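Local coordinates for succinylglutamate desuccinylase/aspartoacylase (Shewanella frigidimarina, PDB 3LWU), which probably acts as a zinc-dependent hydrolase on ester bonds, and belongs to the succinylglutamate desuccinylase/aspartoacylase family, at residues 64-69 and 190-195; 229-234 and 258-263; 22-27 and 45-50. All coordinates share one frame; numbering follows the deposited sequence.

Contact 1. Residues 64-69 and 190-195; sequences GAEVQG and DLHTGP. With ZN (zinc ion), chain C.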
loop_
_atom_site.group_PDB
_atom_site.type_symbol
_atom_site.label_atom_id
_atom_site.label_comp_id
_atom_site.label_asym_id
_atom_site.label_seq_id
_atom_site.Cartn_x
_atom_site.Cartn_y
_atom_site.Cartn_z
ATOM N N GLY A 64 -4.750 11.989 -7.341
ATOM C CA GLY A 64 -4.018 12.724 -6.320
ATOM C C GLY A 64 -2.548 12.989 -6.563
ATOM O O GLY A 64 -1.992 13.884 -5.947
ATOM N N ALA A 65 -1.922 12.199 -7.437
ATOM C CA ALA A 65 -0.526 12.395 -7.820
ATOM C C ALA A 65 -0.370 13.499 -8.840
ATOM O O ALA A 65 0.730 13.993 -9.092
ATOM C CB ALA A 65 0.067 11.056 -8.429
ATOM N N GLU A 66 -1.478 13.868 -9.464
ATOM C CA GLU A 66 -1.462 14.774 -10.593
ATOM C C GLU A 66 -1.590 16.209 -10.108
ATOM O O GLU A 66 -2.640 16.842 -10.282
ATOM C CB GLU A 66 -2.560 14.354 -11.564
ATOM C CG GLU A 66 -2.323 12.948 -12.108
ATOM C CD GLU A 66 -3.397 12.419 -13.044
ATOM O OE1 GLU A 66 -4.260 13.212 -13.452
ATOM O OE2 GLU A 66 -3.413 11.166 -13.332
ATOM N N VAL A 67 -0.509 16.692 -9.475
ATOM C CA VAL A 67 -0.543 17.934 -8.718
ATOM C C VAL A 67 -0.315 19.197 -9.550
ATOM O O VAL A 67 -0.664 20.286 -9.063
ATOM C CB VAL A 67 0.407 17.924 -7.467
ATOM C CG1 VAL A 67 -0.096 16.896 -6.417
ATOM C CG2 VAL A 67 1.889 17.675 -7.859
ATOM N N GLN A 68 0.180 19.083 -10.803
ATOM C CA GLN A 68 0.559 20.297 -11.592
ATOM C C GLN A 68 -0.628 21.219 -11.846
ATOM O O GLN A 68 -0.454 22.441 -11.896
ATOM C CB GLN A 68 1.277 19.925 -12.905
ATOM C CG GLN A 68 1.646 21.072 -13.887
ATOM C CD GLN A 68 2.746 22.006 -13.416
ATOM O OE1 GLN A 68 3.063 22.125 -12.197
ATOM N NE2 GLN A 68 3.342 22.703 -14.376
ATOM N N GLY A 69 -1.826 20.649 -11.963
ATOM C CA GLY A 69 -3.050 21.457 -12.123
ATOM C C GLY A 69 -3.279 22.523 -11.062
ATOM O O GLY A 69 -3.909 23.549 -11.334
ATOM N N ASP A 190 -11.152 19.988 -16.857
ATOM C CA ASP A 190 -10.661 19.041 -15.850
ATOM C C ASP A 190 -9.177 18.897 -16.075
ATOM O O ASP A 190 -8.763 18.405 -17.108
ATOM C CB ASP A 190 -11.365 17.696 -16.014
ATOM C CG ASP A 190 -11.162 16.758 -14.843
ATOM O OD1 ASP A 190 -10.609 17.169 -13.803
ATOM O OD2 ASP A 190 -11.567 15.559 -14.979
ATOM N N LEU A 191 -8.387 19.355 -15.124
ATOM C CA LEU A 191 -6.938 19.377 -15.239
ATOM C C LEU A 191 -6.266 18.175 -14.583
ATOM O O LEU A 191 -6.351 17.976 -13.368
ATOM C CB LEU A 191 -6.388 20.641 -14.589
ATOM C CG LEU A 191 -6.949 22.001 -15.001
ATOM C CD1 LEU A 191 -6.133 23.077 -14.411
ATOM C CD2 LEU A 191 -7.022 22.186 -16.545
ATOM N N HIS A 192 -5.583 17.404 -15.422
ATOM C CA HIS A 192 -4.904 16.187 -15.061
ATOM C C HIS A 192 -3.424 16.258 -15.476
ATOM O O HIS A 192 -2.973 17.241 -16.031
ATOM C CB HIS A 192 -5.568 15.015 -15.774
ATOM C CG HIS A 192 -6.901 14.622 -15.211
ATOM N ND1 HIS A 192 -7.099 13.435 -14.546
ATOM C CD2 HIS A 192 -8.114 15.229 -15.266
ATOM C CE1 HIS A 192 -8.379 13.318 -14.238
ATOM N NE2 HIS A 192 -9.012 14.406 -14.635
ATOM N N THR A 193 -2.649 15.233 -15.116
ATOM C CA THR A 193 -1.329 15.008 -15.707
ATOM C C THR A 193 -1.246 13.541 -16.106
ATOM O O THR A 193 -2.006 12.715 -15.625
ATOM C CB THR A 193 -0.143 15.297 -14.745
ATOM O OG1 THR A 193 0.055 14.159 -13.890
ATOM C CG2 THR A 193 -0.351 16.581 -13.901
ATOM N N GLY A 194 -0.284 13.212 -16.949
ATOM C CA GLY A 194 0.037 11.822 -17.221
ATOM C C GLY A 194 1.089 11.404 -16.231
ATOM O O GLY A 194 1.353 12.125 -15.276
ATOM N N PRO A 195 1.683 10.231 -16.433
ATOM C CA PRO A 195 2.732 9.764 -15.499
ATOM C C PRO A 195 4.078 10.411 -15.811
ATOM O O PRO A 195 4.361 11.439 -15.225
ATOM C CB PRO A 195 2.694 8.238 -15.652
ATOM C CG PRO A 195 2.117 8.022 -16.980
ATOM C CD PRO A 195 1.130 9.126 -17.226
HETATM ZN ZN ZN C . -5.697 11.958 -14.220
HETATM O O HOH W 1 -4.039 18.390 -12.051
#
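The zinc site of this M14-type catalytic domain is built where Glu66 meets His192, with His63 as the third protein ligand; His63 and Glu66 form the HxxE signature of the family. Glu66 holds the zinc ion unevenly with both carboxylate oxygens, OE1 at 2.1 Å and OE2 at 2.6 Å. ND1 of His192 binds the same ion at 2.1 Å. Because both bind the zinc ion, OE1 lies at the edge of the His192 ring, near its plane; the carboxylate and ring planes are 60° apart. Glu66 has CG anti to the carbonyl carbon (chi1 -62°) and runs straight on from there, which carries the carboxylate to the metal. Its OE1 takes a second bond from the backbone N of Thr193 at 3.1 Å, which comes from above the carboxylate plane and helps to fix the rotation of the group. On the far edge of His192, NE2 makes a weak bond to OD2 of Asp190 (2.8 Å), a second-shell prop that steadies the ring. Thr193 turns its OG1 against CG of Glu66 at 3.2 Å, and the same hydroxyl donates to the carbonyl O of Gly194. One water ties the backbones together, donating to O of Glu66 and to O of Leu191, both at 2.7 Å. Glycine suits position 69, since a side chain would press on Leu191 CB. Behind the site, strand 187-194 runs between strands 56-60 and 257-263, and Leu191 packs on Ile58 and Leu261 of these two neighbours, while helix 68-80 leads away from the metal.

Contact 2. Residues 229-234 and 258-263; sequences AMDEAT and AFTLEL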
loop_
_atom_site.group_PDB
_atom_site.type_symbol
_atom_site.label_atom_id
_atom_site.label_comp_id
_atom_site.label_asym_id
_atom_site.label_seq_id
_atom_site.Cartn_x
_atom_site.Cartn_y
_atom_site.Cartn_z
ATOM N N ALA A 229 -15.942 9.358 -16.927
ATOM C CA ALA A 229 -15.028 10.524 -16.701
ATOM C C ALA A 229 -15.771 11.862 -16.670
ATOM O O ALA A 229 -16.831 11.993 -17.270
ATOM C CB ALA A 229 -13.922 10.578 -17.751
HETATM N N MSE A 230 -15.176 12.852 -15.997
HETATM C CA MSE A 230 -15.776 14.199 -15.816
HETATM C C MSE A 230 -16.121 14.861 -17.132
HETATM O O MSE A 230 -17.227 15.415 -17.270
HETATM C CB MSE A 230 -14.860 15.148 -15.003
HETATM C CG MSE A 230 -15.264 16.658 -15.078
HETATM SE SE MSE A 230 -17.015 16.932 -14.212
HETATM C CE MSE A 230 -16.326 17.466 -12.426
ATOM N N ASP A 231 -15.210 14.799 -18.105
ATOM C CA ASP A 231 -15.494 15.449 -19.381
ATOM C C ASP A 231 -16.745 14.845 -20.024
ATOM O O ASP A 231 -17.665 15.563 -20.333
ATOM C CB ASP A 231 -14.262 15.524 -20.319
ATOM C CG ASP A 231 -13.618 14.157 -20.643
ATOM O OD1 ASP A 231 -13.876 13.100 -19.992
ATOM O OD2 ASP A 231 -12.804 14.177 -21.585
ATOM N N GLU A 232 -16.813 13.519 -20.121
ATOM C CA GLU A 232 -17.977 12.794 -20.687
ATOM C C GLU A 232 -19.269 12.992 -19.902
ATOM O O GLU A 232 -20.341 13.160 -20.494
ATOM C CB GLU A 232 -17.684 11.294 -20.726
ATOM C CG GLU A 232 -16.428 10.943 -21.532
ATOM C CD GLU A 232 -15.640 9.704 -21.037
ATOM O OE1 GLU A 232 -15.953 9.107 -19.974
ATOM O OE2 GLU A 232 -14.682 9.355 -21.755
ATOM N N ALA A 233 -19.180 12.978 -18.576
ATOM C CA ALA A 233 -20.356 13.228 -17.724
ATOM C C ALA A 233 -20.983 14.614 -17.996
ATOM O O ALA A 233 -22.188 14.805 -17.903
ATOM C CB ALA A 233 -19.981 13.094 -16.264
ATOM N N THR A 234 -20.118 15.553 -18.334
ATOM C CA THR A 234 -20.446 16.938 -18.587
ATOM C C THR A 234 -21.011 17.159 -19.993
ATOM O O THR A 234 -22.034 17.817 -20.118
ATOM C CB THR A 234 -19.179 17.792 -18.383
ATOM O OG1 THR A 234 -18.956 17.921 -16.985
ATOM C CG2 THR A 234 -19.326 19.115 -18.925
ATOM N N ALA A 258 -16.504 20.691 -22.914
ATOM C CA ALA A 258 -15.707 20.072 -21.825
ATOM C C ALA A 258 -14.413 19.494 -22.378
ATOM O O ALA A 258 -14.402 18.918 -23.473
ATOM C CB ALA A 258 -16.501 19.016 -21.114
ATOM N N PHE A 259 -13.318 19.698 -21.650
ATOM C CA PHE A 259 -11.979 19.229 -22.045
ATOM C C PHE A 259 -11.242 18.675 -20.840
ATOM O O PHE A 259 -11.383 19.205 -19.738
ATOM C CB PHE A 259 -11.119 20.388 -22.578
ATOM C CG PHE A 259 -11.810 21.247 -23.564
ATOM C CD1 PHE A 259 -11.767 20.947 -24.925
ATOM C CD2 PHE A 259 -12.497 22.361 -23.158
ATOM C CE1 PHE A 259 -12.419 21.716 -25.824
ATOM C CE2 PHE A 259 -13.153 23.126 -24.062
ATOM C CZ PHE A 259 -13.110 22.818 -25.396
ATOM N N THR A 260 -10.448 17.618 -21.049
ATOM C CA THR A 260 -9.498 17.119 -20.030
ATOM C C THR A 260 -8.102 17.486 -20.537
ATOM O O THR A 260 -7.677 17.053 -21.629
ATOM C CB THR A 260 -9.625 15.608 -19.820
ATOM O OG1 THR A 260 -10.960 15.288 -19.382
ATOM C CG2 THR A 260 -8.597 15.003 -18.828
ATOM N N LEU A 261 -7.408 18.318 -19.764
ATOM C CA LEU A 261 -6.041 18.699 -20.078
ATOM C C LEU A 261 -5.067 17.786 -19.325
ATOM O O LEU A 261 -5.262 17.504 -18.160
ATOM C CB LEU A 261 -5.785 20.144 -19.675
ATOM C CG LEU A 261 -6.356 21.221 -20.599
ATOM C CD1 LEU A 261 -7.848 21.080 -20.726
ATOM C CD2 LEU A 261 -5.939 22.608 -20.077
ATOM N N GLU A 262 -4.046 17.304 -20.013
ATOM C CA GLU A 262 -3.019 16.461 -19.397
ATOM C C GLU A 262 -1.705 17.248 -19.396
ATOM O O GLU A 262 -1.003 17.315 -20.394
ATOM C CB GLU A 262 -2.901 15.141 -20.166
ATOM C CG GLU A 262 -4.226 14.408 -20.342
ATOM C CD GLU A 262 -4.693 13.702 -19.081
ATOM O OE1 GLU A 262 -3.847 13.363 -18.201
ATOM O OE2 GLU A 262 -5.910 13.440 -19.014
ATOM N N LEU A 263 -1.388 17.839 -18.256
ATOM C CA LEU A 263 -0.331 18.832 -18.137
ATOM C C LEU A 263 1.026 18.206 -17.743
ATOM O O LEU A 263 1.559 18.429 -16.654
ATOM C CB LEU A 263 -0.784 19.886 -17.139
ATOM C CG LEU A 263 -2.136 20.562 -17.512
ATOM C CD1 LEU A 263 -2.754 21.207 -16.276
ATOM C CD2 LEU A 263 -2.020 21.524 -18.648
HETATM O O HOH W 2 -12.321 14.125 -17.333
#
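Asp231 and Thr260 meet where the first turn of helix 230-247 lies on strand 257-263 of the central sheet, an alpha/beta layer packing in which the two short segments run antiparallel (178°) with axes 7.4 Å apart. The side chains cross at about a right angle, bringing Asp231 OD2 within 3.1 Å of Thr260 OG1. Water 2 bridges the same pair, accepting from the backbone N of Asp231 at 3.1 Å and lying 2.7 Å from Thr260 OG1. Beside this polar cluster, Thr234 CG2 touches Ala258 CB at 3.6 Å; the small alanine lets helix and strand come close. Asp231 holds CG between its backbone N and carbonyl carbon (chi1 57°), which turns the carboxylate toward the start of the helix, where OD1 receives a weak bond from N of Glu232. With the carboxylate cut back to an alanine, the Thr260 hydroxyl would lose its close polar neighbour and is likely to be freer to turn. Further out, Thr260 also touches the zinc ligand His192, and Glu232 OE1 takes the N of Ala229, at the N-cap position. Thr234 is fixed in turn by Met230, whose carbonyl O receives Thr234 OG1 and Thr234 N, each at 3.1 Å, from opposite faces of its plane.

Contact 3. Residues 22-27 and 45-50; sequences KAIQSS and SFMGSE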
loop_
_atom_site.group_PDB
_atom_site.type_symbol
_atom_site.label_atom_id
_atom_site.label_comp_id
_atom_site.label_asym_id
_atom_site.label_seq_id
_atom_site.Cartn_x
_atom_site.Cartn_y
_atom_site.Cartn_z
ATOM N N LYS A 22 -9.652 39.458 -6.243
ATOM C CA LYS A 22 -11.068 39.567 -6.670
ATOM C C LYS A 22 -11.863 38.314 -6.320
ATOM O O LYS A 22 -13.070 38.360 -6.268
ATOM C CB LYS A 22 -11.194 39.769 -8.197
ATOM C CG LYS A 22 -10.610 41.036 -8.700
ATOM C CD LYS A 22 -11.040 41.391 -10.126
ATOM C CE LYS A 22 -10.488 40.447 -11.163
ATOM N NZ LYS A 22 -10.239 41.170 -12.447
ATOM N N ALA A 23 -11.169 37.202 -6.103
ATOM C CA ALA A 23 -11.812 35.909 -5.844
ATOM C C ALA A 23 -12.574 35.883 -4.511
ATOM O O ALA A 23 -12.062 36.351 -3.498
ATOM C CB ALA A 23 -10.767 34.793 -5.866
ATOM N N ILE A 24 -13.795 35.359 -4.534
ATOM C CA ILE A 24 -14.500 34.982 -3.308
ATOM C C ILE A 24 -14.157 33.504 -3.024
ATOM O O ILE A 24 -14.340 32.650 -3.902
ATOM C CB ILE A 24 -16.032 35.098 -3.468
ATOM C CG1 ILE A 24 -16.471 36.519 -3.927
ATOM C CG2 ILE A 24 -16.717 34.661 -2.179
ATOM C CD1 ILE A 24 -15.620 37.677 -3.397
ATOM N N GLN A 25 -13.648 33.226 -1.819
ATOM C CA GLN A 25 -13.223 31.871 -1.399
ATOM C C GLN A 25 -14.298 31.172 -0.570
ATOM O O GLN A 25 -14.807 31.753 0.354
ATOM C CB GLN A 25 -11.942 31.933 -0.577
ATOM C CG GLN A 25 -11.431 30.543 -0.138
ATOM C CD GLN A 25 -9.968 30.545 0.303
ATOM O OE1 GLN A 25 -9.318 31.579 0.306
ATOM N NE2 GLN A 25 -9.440 29.367 0.635
ATOM N N SER A 26 -14.667 29.942 -0.920
ATOM C CA SER A 26 -15.556 29.151 -0.075
ATOM C C SER A 26 -15.020 27.732 -0.016
ATOM O O SER A 26 -13.879 27.476 -0.444
ATOM C CB SER A 26 -16.999 29.173 -0.601
ATOM O OG SER A 26 -17.017 28.778 -1.956
ATOM N N SER A 27 -15.823 26.808 0.521
ATOM C CA SER A 27 -15.409 25.419 0.519
ATOM C C SER A 27 -16.587 24.463 0.452
ATOM O O SER A 27 -17.687 24.832 0.793
ATOM C CB SER A 27 -14.465 25.140 1.688
ATOM O OG SER A 27 -15.151 24.962 2.886
ATOM N N SER A 45 -14.092 31.797 -6.683
ATOM C CA SER A 45 -15.006 32.266 -7.699
ATOM C C SER A 45 -14.671 33.695 -8.131
ATOM O O SER A 45 -14.601 34.583 -7.293
ATOM C CB SER A 45 -16.442 32.170 -7.162
ATOM O OG SER A 45 -17.323 32.791 -8.074
ATOM N N PHE A 46 -14.415 33.896 -9.431
ATOM C CA PHE A 46 -14.306 35.233 -9.992
ATOM C C PHE A 46 -15.642 35.547 -10.644
ATOM O O PHE A 46 -16.004 34.958 -11.659
ATOM C CB PHE A 46 -13.177 35.320 -11.039
ATOM C CG PHE A 46 -11.757 35.293 -10.452
ATOM C CD1 PHE A 46 -11.164 34.119 -10.101
ATOM C CD2 PHE A 46 -11.038 36.454 -10.286
ATOM C CE1 PHE A 46 -9.889 34.113 -9.551
ATOM C CE2 PHE A 46 -9.780 36.456 -9.780
ATOM C CZ PHE A 46 -9.201 35.287 -9.400
HETATM N N MSE A 47 -16.392 36.456 -10.056
HETATM C CA MSE A 47 -17.736 36.796 -10.553
HETATM C C MSE A 47 -17.638 37.459 -11.878
HETATM O O MSE A 47 -16.859 38.369 -12.011
HETATM C CB MSE A 47 -18.368 37.865 -9.705
HETATM C CG MSE A 47 -19.201 37.391 -8.584
HETATM SE SE MSE A 47 -19.981 39.070 -7.901
HETATM C CE MSE A 47 -19.587 38.471 -6.054
ATOM N N GLY A 48 -18.470 37.069 -12.829
ATOM C CA GLY A 48 -18.536 37.772 -14.090
ATOM C C GLY A 48 -19.361 39.049 -13.958
ATOM O O GLY A 48 -20.297 39.078 -13.203
ATOM N N SER A 49 -18.977 40.096 -14.683
ATOM C CA SER A 49 -19.687 41.391 -14.699
ATOM C C SER A 49 -20.833 41.455 -15.713
ATOM O O SER A 49 -21.610 42.383 -15.671
ATOM C CB SER A 49 -18.695 42.551 -14.973
ATOM O OG SER A 49 -17.890 42.312 -16.126
ATOM N N GLU A 50 -20.925 40.472 -16.611
ATOM C CA GLU A 50 -21.998 40.380 -17.627
ATOM C C GLU A 50 -22.779 39.089 -17.444
ATOM O O GLU A 50 -22.229 38.001 -17.627
ATOM C CB GLU A 50 -21.413 40.259 -19.035
ATOM C CG GLU A 50 -21.055 41.514 -19.775
ATOM C CD GLU A 50 -20.502 41.192 -21.188
ATOM O OE1 GLU A 50 -20.598 40.017 -21.638
ATOM O OE2 GLU A 50 -19.969 42.117 -21.848
#
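Ala23 and Phe46 pack together at the open end of the beta hairpin formed by strands 24-32 and 38-46. The methyl of Ala23 sits over one face of the Phe46 ring, offset toward the rim, in a CH-pi contact of 4.1 Å from CB to the ring centroid and 22° off its normal. Alanine suits the place: its short methyl can lie over the ring face while the backbone passes close by, Ala23 CA being 3.4 Å from Ser45 O. Phe46 keeps CG anti to its carbonyl carbon (chi1 -73°), which brings the ring against Lys22 and Ala23, just ahead of strand 24-32. There Lys22 crosses it at about a right angle, its CB 3.9 Å from Phe46 CD2. The aliphatic part of Lys22 serves as an apolar partner for the ring; bends at chi3 and chi4 then take NZ to the carbonyl oxygens of Tyr83 and Leu80. Next along the hairpin, Ile24 and Ser45 form an antiparallel hydrogen-bonded pair, with Ile24 N to Ser45 O at 3.0 Å and Ser45 N to Ile24 O at 2.9 Å. On the face that carries Ile24 and Ser45, Ile24 CG1 and the terminal CE of Met47, a selenomethionine, make a looser apolar contact at 4.2 Å. Gln25 points away from residues 45-50, lies against Tyr44, and bonds through NE2 to O of Asp344 of the second subunit. Phe46 itself is buried: its ring rests on Met77 and Leu80 of helix 68-80, while its backbone pairs with Ile89 of strand 89-92.

From the N terminus, contact 3 comes first and closes the short hairpin between strands 24-32 and 38-46. Contact 1 then spans the long excursion from 64-69 to 190-195, which is mostly helix and loop, and contact 2 closes a smaller loop holding most of helix 230-247. The three follow one another in series; none nests in or crosses another. Contacts 1 and 2 nevertheless touch, because strands 187-194 and 257-263 are parallel neighbours, with probable backbone hydrogen bonds between His192 and both Leu261 and Leu263. Contact 3 is remote, its centre about 24 Å from that of contact 1, yet helix 68-80 links them, starting at the metal site and ending beneath the hairpin.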